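Local coordinates for xylulose kinase (PDB 2ITM), which phosphorylates D-xylulose to D-xylulose 5-phosphate at the expense of ATP and, less efficiently, 1-deoxy-D-xylulose, at residues G11-L16 / A26-L31; V327-Y332 / E367-A372. One frame throughout, in Å; residues are numbered along the deposited sequence.

Interaction 1 of 2, residues G11-L16 / A26-L31; sequences GVKVIL and AQTEKL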
ATOM      1  N   GLY A  11     -10.781  31.573   0.487  1.00 34.06           N
ATOM      2  CA  GLY A  11     -10.606  32.984   0.768  1.00 29.97           C
ATOM      3  C   GLY A  11     -10.889  33.915  -0.400  1.00 24.57           C
ATOM      4  O   GLY A  11     -11.105  33.475  -1.514  1.00 22.73           O
ATOM      5  N   VAL A  12     -10.886  35.212  -0.128  1.00 28.70           N
ATOM      6  CA  VAL A  12     -10.825  36.215  -1.179  1.00 30.66           C
ATOM      7  C   VAL A  12      -9.479  36.891  -1.339  1.00 32.60           C
ATOM      8  O   VAL A  12      -8.789  37.184  -0.378  1.00 26.61           O
ATOM      9  CB  VAL A  12     -11.916  37.277  -1.058  1.00 31.77           C
ATOM     10  CG1 VAL A  12     -13.268  36.659  -1.050  1.00 35.63           C
ATOM     11  CG2 VAL A  12     -11.720  38.120   0.179  1.00 67.35           C
ATOM     12  N   LYS A  13      -9.117  37.125  -2.588  1.00 29.93           N
ATOM     13  CA  LYS A  13      -7.925  37.868  -2.910  1.00 20.15           C
ATOM     14  C   LYS A  13      -8.278  39.079  -3.752  1.00 30.97           C
ATOM     15  O   LYS A  13      -9.015  38.970  -4.715  1.00 24.86           O
ATOM     16  CB  LYS A  13      -6.934  36.973  -3.631  1.00 25.39           C
ATOM     17  CG  LYS A  13      -5.653  37.663  -4.030  1.00 32.65           C
ATOM     18  CD  LYS A  13      -4.814  36.782  -4.911  1.00 31.34           C
ATOM     19  CE  LYS A  13      -3.404  36.665  -4.404  1.00 55.30           C
ATOM     20  NZ  LYS A  13      -2.535  35.953  -5.355  1.00 40.96           N
ATOM     21  N   VAL A  14      -7.766  40.250  -3.361  1.00 26.90           N
ATOM     22  CA  VAL A  14      -7.843  41.453  -4.164  1.00 20.88           C
ATOM     23  C   VAL A  14      -6.470  41.974  -4.535  1.00 31.35           C
ATOM     24  O   VAL A  14      -5.548  41.942  -3.734  1.00 28.48           O
ATOM     25  CB  VAL A  14      -8.664  42.564  -3.479  1.00 36.34           C
ATOM     26  CG1 VAL A  14      -9.984  42.029  -2.970  1.00 30.95           C
ATOM     27  CG2 VAL A  14      -7.886  43.207  -2.357  1.00 26.17           C
ATOM     28  N   ILE A  15      -6.345  42.446  -5.767  1.00 30.54           N
ATOM     29  CA  ILE A  15      -5.104  43.025  -6.249  1.00 24.10           C
ATOM     30  C   ILE A  15      -5.268  44.399  -6.873  1.00 35.93           C
ATOM     31  O   ILE A  15      -6.341  44.755  -7.368  1.00 33.69           O
ATOM     32  CB  ILE A  15      -4.404  42.090  -7.237  1.00 24.75           C
ATOM     33  CG1 ILE A  15      -5.126  42.049  -8.574  1.00 22.08           C
ATOM     34  CG2 ILE A  15      -4.202  40.708  -6.634  1.00 28.98           C
ATOM     35  CD1 ILE A  15      -4.313  41.430  -9.662  1.00 23.36           C
ATOM     36  N   LEU A  16      -4.182  45.154  -6.864  1.00 31.37           N
ATOM     37  CA  LEU A  16      -4.126  46.465  -7.475  1.00 29.57           C
ATOM     38  C   LEU A  16      -3.108  46.462  -8.590  1.00 39.23           C
ATOM     39  O   LEU A  16      -1.923  46.304  -8.308  1.00 34.57           O
ATOM     40  CB  LEU A  16      -3.747  47.474  -6.422  1.00 23.21           C
ATOM     41  CG  LEU A  16      -4.218  48.917  -6.500  1.00 41.26           C
ATOM     42  CD1 LEU A  16      -3.107  49.857  -6.200  1.00 34.81           C
ATOM     43  CD2 LEU A  16      -4.922  49.285  -7.762  1.00 42.62           C
ATOM     44  N   ALA A  26      -1.560  43.665  -3.001  1.00 28.87           N
ATOM     45  CA  ALA A  26      -2.448  42.531  -2.851  1.00 29.05           C
ATOM     46  C   ALA A  26      -2.953  42.413  -1.441  1.00 33.39           C
ATOM     47  O   ALA A  26      -2.349  42.899  -0.520  1.00 41.04           O
ATOM     48  CB  ALA A  26      -1.786  41.290  -3.231  1.00 24.67           C
ATOM     49  N   GLN A  27      -4.071  41.747  -1.295  1.00 34.94           N
ATOM     50  CA  GLN A  27      -4.655  41.535  -0.021  1.00 25.41           C
ATOM     51  C   GLN A  27      -5.533  40.304  -0.032  1.00 36.67           C
ATOM     52  O   GLN A  27      -6.266  40.083  -0.953  1.00 27.24           O
ATOM     53  CB  GLN A  27      -5.395  42.772   0.429  1.00 37.88           C
ATOM     54  CG  GLN A  27      -5.881  42.736   1.832  1.00 64.29           C
ATOM     55  CD  GLN A  27      -4.776  42.639   2.852  1.00 59.96           C
ATOM     56  OE1 GLN A  27      -4.030  43.564   3.022  1.00 46.30           O
ATOM     57  NE2 GLN A  27      -4.699  41.532   3.536  1.00 39.12           N
ATOM     58  N   THR A  28      -5.423  39.503   1.019  1.00 30.57           N
ATOM     59  CA  THR A  28      -6.183  38.276   1.160  1.00 29.11           C
ATOM     60  C   THR A  28      -6.981  38.161   2.444  1.00 39.89           C
ATOM     61  O   THR A  28      -6.569  38.622   3.477  1.00 34.68           O
ATOM     62  CB  THR A  28      -5.277  37.052   1.062  1.00 29.10           C
ATOM     63  OG1 THR A  28      -4.811  36.875  -0.260  1.00 33.27           O
ATOM     64  CG2 THR A  28      -6.031  35.862   1.217  1.00 35.30           C
ATOM     65  N   GLU A  29      -8.129  37.524   2.370  1.00 35.79           N
ATOM     66  CA  GLU A  29      -8.948  37.295   3.548  1.00 35.43           C
ATOM     67  C   GLU A  29      -9.520  35.898   3.524  1.00 34.18           C
ATOM     68  O   GLU A  29      -9.968  35.427   2.497  1.00 33.05           O
ATOM     69  CB  GLU A  29     -10.082  38.302   3.615  1.00 30.25           C
ATOM     70  CG  GLU A  29      -9.650  39.730   3.897  1.00 27.53           C
ATOM     71  CD  GLU A  29      -9.304  39.933   5.344  1.00 48.78           C
ATOM     72  OE1 GLU A  29     -10.023  39.386   6.197  1.00 38.58           O
ATOM     73  OE2 GLU A  29      -8.315  40.627   5.621  1.00 53.52           O
ATOM     74  N   LYS A  30      -9.509  35.242   4.670  1.00 30.28           N
ATOM     75  CA  LYS A  30      -9.895  33.852   4.742  1.00 44.25           C
ATOM     76  C   LYS A  30     -11.393  33.672   4.748  1.00 40.39           C
ATOM     77  O   LYS A  30     -12.134  34.572   5.102  1.00 26.55           O
ATOM     78  CB  LYS A  30      -9.230  33.157   5.927  1.00 57.07           C
ATOM     79  CG  LYS A  30      -7.783  32.783   5.668  1.00 53.35           C
ATOM     80  CD  LYS A  30      -7.186  31.927   6.770  1.00 53.83           C
ATOM     81  CE  LYS A  30      -5.695  32.159   6.868  1.00 60.04           C
ATOM     82  NZ  LYS A  30      -4.928  30.922   7.126  1.00 58.03           N
ATOM     83  N   LEU A  31     -11.823  32.492   4.324  1.00 32.57           N
ATOM     84  CA  LEU A  31     -13.216  32.097   4.328  1.00 33.74           C
ATOM     85  C   LEU A  31     -13.349  30.716   4.970  1.00 43.58           C
ATOM     86  O   LEU A  31     -12.540  29.844   4.723  1.00 43.27           O
ATOM     87  CB  LEU A  31     -13.702  32.005   2.893  1.00 28.85           C
ATOM     88  CG  LEU A  31     -14.792  32.903   2.326  1.00 30.63           C
ATOM     89  CD1 LEU A  31     -15.026  34.149   3.095  1.00 34.70           C
ATOM     90  CD2 LEU A  31     -14.532  33.198   0.884  1.00 27.91           C
TER
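Val12 and Glu29 are joined by a pair of backbone hydrogen bonds, Val12 N to Glu29 O and Glu29 N to Val12 O, each 2.8 Å long. Two residues on, Val14 and Gln27 repeat the pattern, with Val14 N 2.8 Å from Gln27 O and an almost straight bond (168° at the hydrogen). In the non-hydrogen-bonded rows CA-H groups meet the same carbonyls, as where Thr28 CA lies 3.2 Å from Val12 O. Gly11, having no side chain, brings its CA to within 3.1 Å of Glu29 O.

Side chains add a second layer. Val12 holds CG2 between its backbone N and carbonyl carbon (chi1 -57°), and from there the methyl rests 3.8 Å from Glu29 CB; Val14 CG2 meets Gln27 CB in the same manner. On the other face of the sheet, the methylene Lys13 CG passes 3.9 Å from Thr28 OG1, and Ile15 CG2 touches Ala26 CB.

Farther out, Gln27 and Glu29 pack on helix 45-62, whose Arg54 makes a salt bridge with Glu29 OE1. Lys13 starts with CG anti to the backbone N (chi1 179°), bends farther along, and its NZ is hydrogen-bonded to Val422 O, in the C-terminal half of the enzyme. Strand 11-17 also pairs with strand 2-7, through backbone bonds of Lys13 with Asp6 and Ile15 with Gly4. The result is the antiparallel three-strand meander, with strand 23-30 at its outer edge, that opens the ATPase domain of the actin-like fold shared by FGGY kinases.

Interaction 2 of 2, residues V327-Y332 / E367-A372; sequences VWFLPY and EGVGYA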
ATOM      1  N   VAL A 327       9.452  -0.069 -10.148  1.00 37.49           N
ATOM      2  CA  VAL A 327       8.280   0.153  -9.326  1.00 32.07           C
ATOM      3  C   VAL A 327       7.284   0.967 -10.114  1.00 33.94           C
ATOM      4  O   VAL A 327       7.662   1.864 -10.841  1.00 28.07           O
ATOM      5  CB  VAL A 327       8.636   0.971  -8.086  1.00 38.97           C
ATOM      6  CG1 VAL A 327       7.492   1.018  -7.145  1.00 33.36           C
ATOM      7  CG2 VAL A 327       9.831   0.406  -7.415  1.00 36.66           C
ATOM      8  N   TRP A 328       6.008   0.651  -9.955  1.00 30.63           N
ATOM      9  CA  TRP A 328       4.956   1.414 -10.593  1.00 25.68           C
ATOM     10  C   TRP A 328       4.122   2.189  -9.576  1.00 28.20           C
ATOM     11  O   TRP A 328       3.517   1.612  -8.690  1.00 28.51           O
ATOM     12  CB  TRP A 328       4.083   0.509 -11.461  1.00 32.00           C
ATOM     13  CG  TRP A 328       4.860  -0.246 -12.473  1.00 40.12           C
ATOM     14  CD1 TRP A 328       5.449  -1.448 -12.308  1.00 34.17           C
ATOM     15  CD2 TRP A 328       5.145   0.156 -13.810  1.00 25.61           C
ATOM     16  NE1 TRP A 328       6.088  -1.829 -13.455  1.00 24.51           N
ATOM     17  CE2 TRP A 328       5.913  -0.855 -14.397  1.00 37.05           C
ATOM     18  CE3 TRP A 328       4.823   1.274 -14.579  1.00 28.11           C
ATOM     19  CZ2 TRP A 328       6.374  -0.776 -15.700  1.00 28.85           C
ATOM     20  CZ3 TRP A 328       5.274   1.345 -15.867  1.00 25.98           C
ATOM     21  CH2 TRP A 328       6.039   0.328 -16.417  1.00 28.07           C
ATOM     22  N   PHE A 329       4.099   3.504  -9.724  1.00 27.85           N
ATOM     23  CA  PHE A 329       3.223   4.349  -8.930  1.00 22.17           C
ATOM     24  C   PHE A 329       1.983   4.725  -9.713  1.00 26.95           C
ATOM     25  O   PHE A 329       2.074   5.330 -10.763  1.00 24.15           O
ATOM     26  CB  PHE A 329       3.968   5.597  -8.447  1.00 20.24           C
ATOM     27  CG  PHE A 329       3.139   6.522  -7.603  1.00 18.70           C
ATOM     28  CD1 PHE A 329       2.739   6.160  -6.339  1.00 27.21           C
ATOM     29  CD2 PHE A 329       2.785   7.766  -8.066  1.00 26.84           C
ATOM     30  CE1 PHE A 329       2.004   7.011  -5.572  1.00 17.63           C
ATOM     31  CE2 PHE A 329       2.044   8.615  -7.302  1.00 24.92           C
ATOM     32  CZ  PHE A 329       1.651   8.232  -6.054  1.00 30.75           C
ATOM     33  N   LEU A 330       0.820   4.353  -9.202  1.00 20.01           N
ATOM     34  CA  LEU A 330      -0.420   4.695  -9.855  1.00 20.96           C
ATOM     35  C   LEU A 330      -1.251   5.678  -9.042  1.00 20.14           C
ATOM     36  O   LEU A 330      -1.867   5.318  -8.054  1.00 23.96           O
ATOM     37  CB  LEU A 330      -1.207   3.436 -10.220  1.00 27.80           C
ATOM     38  CG  LEU A 330      -0.438   2.268 -10.847  1.00 25.57           C
ATOM     39  CD1 LEU A 330      -1.116   0.973 -10.620  1.00 20.91           C
ATOM     40  CD2 LEU A 330      -0.178   2.469 -12.295  1.00 24.15           C
ATOM     41  N   PRO A 331      -1.239   6.934  -9.466  1.00 24.93           N
ATOM     42  CA  PRO A 331      -1.976   7.970  -8.766  1.00 20.14           C
ATOM     43  C   PRO A 331      -3.366   8.120  -9.334  1.00 26.12           C
ATOM     44  O   PRO A 331      -3.545   8.291 -10.524  1.00 26.82           O
ATOM     45  CB  PRO A 331      -1.160   9.200  -9.022  1.00 23.76           C
ATOM     46  CG  PRO A 331      -0.541   8.962 -10.350  1.00 35.49           C
ATOM     47  CD  PRO A 331      -0.567   7.481 -10.631  1.00 29.59           C
ATOM     48  N   TYR A 332      -4.335   8.006  -8.466  1.00 24.56           N
ATOM     49  CA  TYR A 332      -5.695   8.095  -8.844  1.00 26.17           C
ATOM     50  C   TYR A 332      -6.346   9.370  -8.407  1.00 30.70           C
ATOM     51  O   TYR A 332      -6.493   9.662  -7.249  1.00 26.53           O
ATOM     52  CB  TYR A 332      -6.472   6.899  -8.339  1.00 31.70           C
ATOM     53  CG  TYR A 332      -6.113   5.627  -9.005  1.00 19.36           C
ATOM     54  CD1 TYR A 332      -5.119   4.843  -8.527  1.00 21.93           C
ATOM     55  CD2 TYR A 332      -6.763   5.221 -10.114  1.00 23.45           C
ATOM     56  CE1 TYR A 332      -4.799   3.697  -9.125  1.00 26.45           C
ATOM     57  CE2 TYR A 332      -6.448   4.098 -10.710  1.00 29.74           C
ATOM     58  CZ  TYR A 332      -5.460   3.330 -10.219  1.00 29.90           C
ATOM     59  OH  TYR A 332      -5.144   2.205 -10.837  1.00 28.37           O
ATOM     60  N   GLU A 367       7.624   9.490 -12.373  1.00 26.76           N
ATOM     61  CA  GLU A 367       7.285   8.894 -13.639  1.00 19.30           C
ATOM     62  C   GLU A 367       5.794   8.607 -13.727  1.00 16.96           C
ATOM     63  O   GLU A 367       5.182   8.829 -14.758  1.00 30.48           O
ATOM     64  CB  GLU A 367       8.112   7.638 -13.887  1.00 26.07           C
ATOM     65  CG  GLU A 367       9.587   7.925 -14.102  1.00 31.71           C
ATOM     66  CD  GLU A 367      10.420   6.697 -14.404  1.00 24.68           C
ATOM     67  OE1 GLU A 367      10.175   5.635 -13.817  1.00 30.00           O
ATOM     68  OE2 GLU A 367      11.337   6.818 -15.222  1.00 36.19           O
ATOM     69  N   GLY A 368       5.218   8.130 -12.635  1.00 20.12           N
ATOM     70  CA  GLY A 368       3.801   7.819 -12.589  1.00 18.37           C
ATOM     71  C   GLY A 368       2.868   9.011 -12.630  1.00 22.28           C
ATOM     72  O   GLY A 368       1.873   9.015 -13.338  1.00 23.21           O
ATOM     73  N   VAL A 369       3.192  10.035 -11.860  1.00 22.93           N
ATOM     74  CA  VAL A 369       2.515  11.299 -12.005  1.00 15.79           C
ATOM     75  C   VAL A 369       2.662  11.819 -13.428  1.00 17.04           C
ATOM     76  O   VAL A 369       1.702  12.238 -14.036  1.00 20.78           O
ATOM     77  CB  VAL A 369       3.017  12.340 -10.997  1.00 26.88           C
ATOM     78  CG1 VAL A 369       2.372  13.676 -11.266  1.00 26.73           C
ATOM     79  CG2 VAL A 369       2.748  11.891  -9.591  1.00 11.09           C
ATOM     80  N   GLY A 370       3.877  11.773 -13.947  1.00 19.61           N
ATOM     81  CA  GLY A 370       4.126  12.059 -15.346  1.00 24.40           C
ATOM     82  C   GLY A 370       3.213  11.323 -16.300  1.00 15.35           C
ATOM     83  O   GLY A 370       2.614  11.921 -17.167  1.00 25.95           O
ATOM     84  N   TYR A 371       3.115  10.012 -16.127  1.00 28.41           N
ATOM     85  CA  TYR A 371       2.308   9.176 -17.000  1.00 27.68           C
ATOM     86  C   TYR A 371       0.833   9.582 -16.968  1.00 31.49           C
ATOM     87  O   TYR A 371       0.189   9.672 -17.998  1.00 16.50           O
ATOM     88  CB  TYR A 371       2.452   7.702 -16.635  1.00 19.36           C
ATOM     89  CG  TYR A 371       3.834   7.111 -16.796  1.00 14.40           C
ATOM     90  CD1 TYR A 371       4.701   7.540 -17.783  1.00 29.74           C
ATOM     91  CD2 TYR A 371       4.264   6.119 -15.950  1.00 33.09           C
ATOM     92  CE1 TYR A 371       5.949   7.001 -17.910  1.00 17.66           C
ATOM     93  CE2 TYR A 371       5.509   5.573 -16.068  1.00 22.24           C
ATOM     94  CZ  TYR A 371       6.351   6.012 -17.047  1.00 20.50           C
ATOM     95  OH  TYR A 371       7.580   5.448 -17.145  1.00 23.88           O
ATOM     96  N   ALA A 372       0.329   9.809 -15.761  1.00 22.14           N
ATOM     97  CA  ALA A 372      -1.018  10.302 -15.540  1.00 27.03           C
ATOM     98  C   ALA A 372      -1.302  11.625 -16.257  1.00 30.66           C
ATOM     99  O   ALA A 372      -2.273  11.745 -16.982  1.00 20.88           O
ATOM    100  CB  ALA A 372      -1.284  10.426 -14.068  1.00 13.36           C
TER
HETATM  101  O   HOH W   1       8.329   3.863 -12.866  1.00 38.03           O
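Pro331 packs on the helix backbone at Gly368 and on the Ala372 methyl. Its CG lies 3.8 Å from Gly368 O and 4.1 Å from Ala372 CB, one helical turn farther on. Beside it, Phe329 turns CG anti to the backbone N (chi1 -179°), which lays the ring alongside Val369, the two side chains pointing the same way. Val369 CG2 then meets the ring at its edge, near the ring plane, 4.1 Å from Phe329 CE2. Pro331 N, of the same strand, lies over one face of the ring toward its rim.

A backbone contact passes between these groups: Gly368 CA approaches Phe329 O to 3.5 Å in a CA-H...O contact. The lack of a side chain at Gly368 lets the helix backbone come this close; the strand and helix axes run at 48° to one another. Strand 328-333 pairs with strand 345-353 in a two-stranded antiparallel ribbon of the C-terminal FGGY domain. Helix 358-381 packs against one side of the strand, while Leu330 and Tyr332, on the side turned from that helix, meet the C-terminal helix 459-479.

The aromatic contribution comes from Trp328 CZ3, which lies 4.2 Å from Tyr371 CE2. Within the helix, Glu367 O sits over one face of the Tyr371 ring, 3.0 Å above its plane and offset toward the rim.

Polar contact is indirect, for no hydrogen bond links the two segments. A water bridges them instead, 2.9 Å from Val327 O and hydrogen-bonded also to Glu367 OE1, while Glu367 OE2 forms a salt bridge with Arg363 and a hydrogen bond with Tyr465 OH.

Interaction 1 belongs to the N-terminal FGGY domain and interaction 2 to the C-terminal one; their centres are 35 Å apart, their nearest atoms about 24 Å, and they do not touch. Only interaction 1 lies near the catalytic machinery. The Lys13 side chain is about 5 Å from that of Asp6, inferred to be important for activity, and about 10 Å from that of Asp233, the probable proton acceptor, and the Leu31 side chain is about 12 Å from bound D-xylulose. Residues 327-332 and 367-372 lie away from these sites. One contact joins strands near the active site, the other a strand and a helix within the second domain.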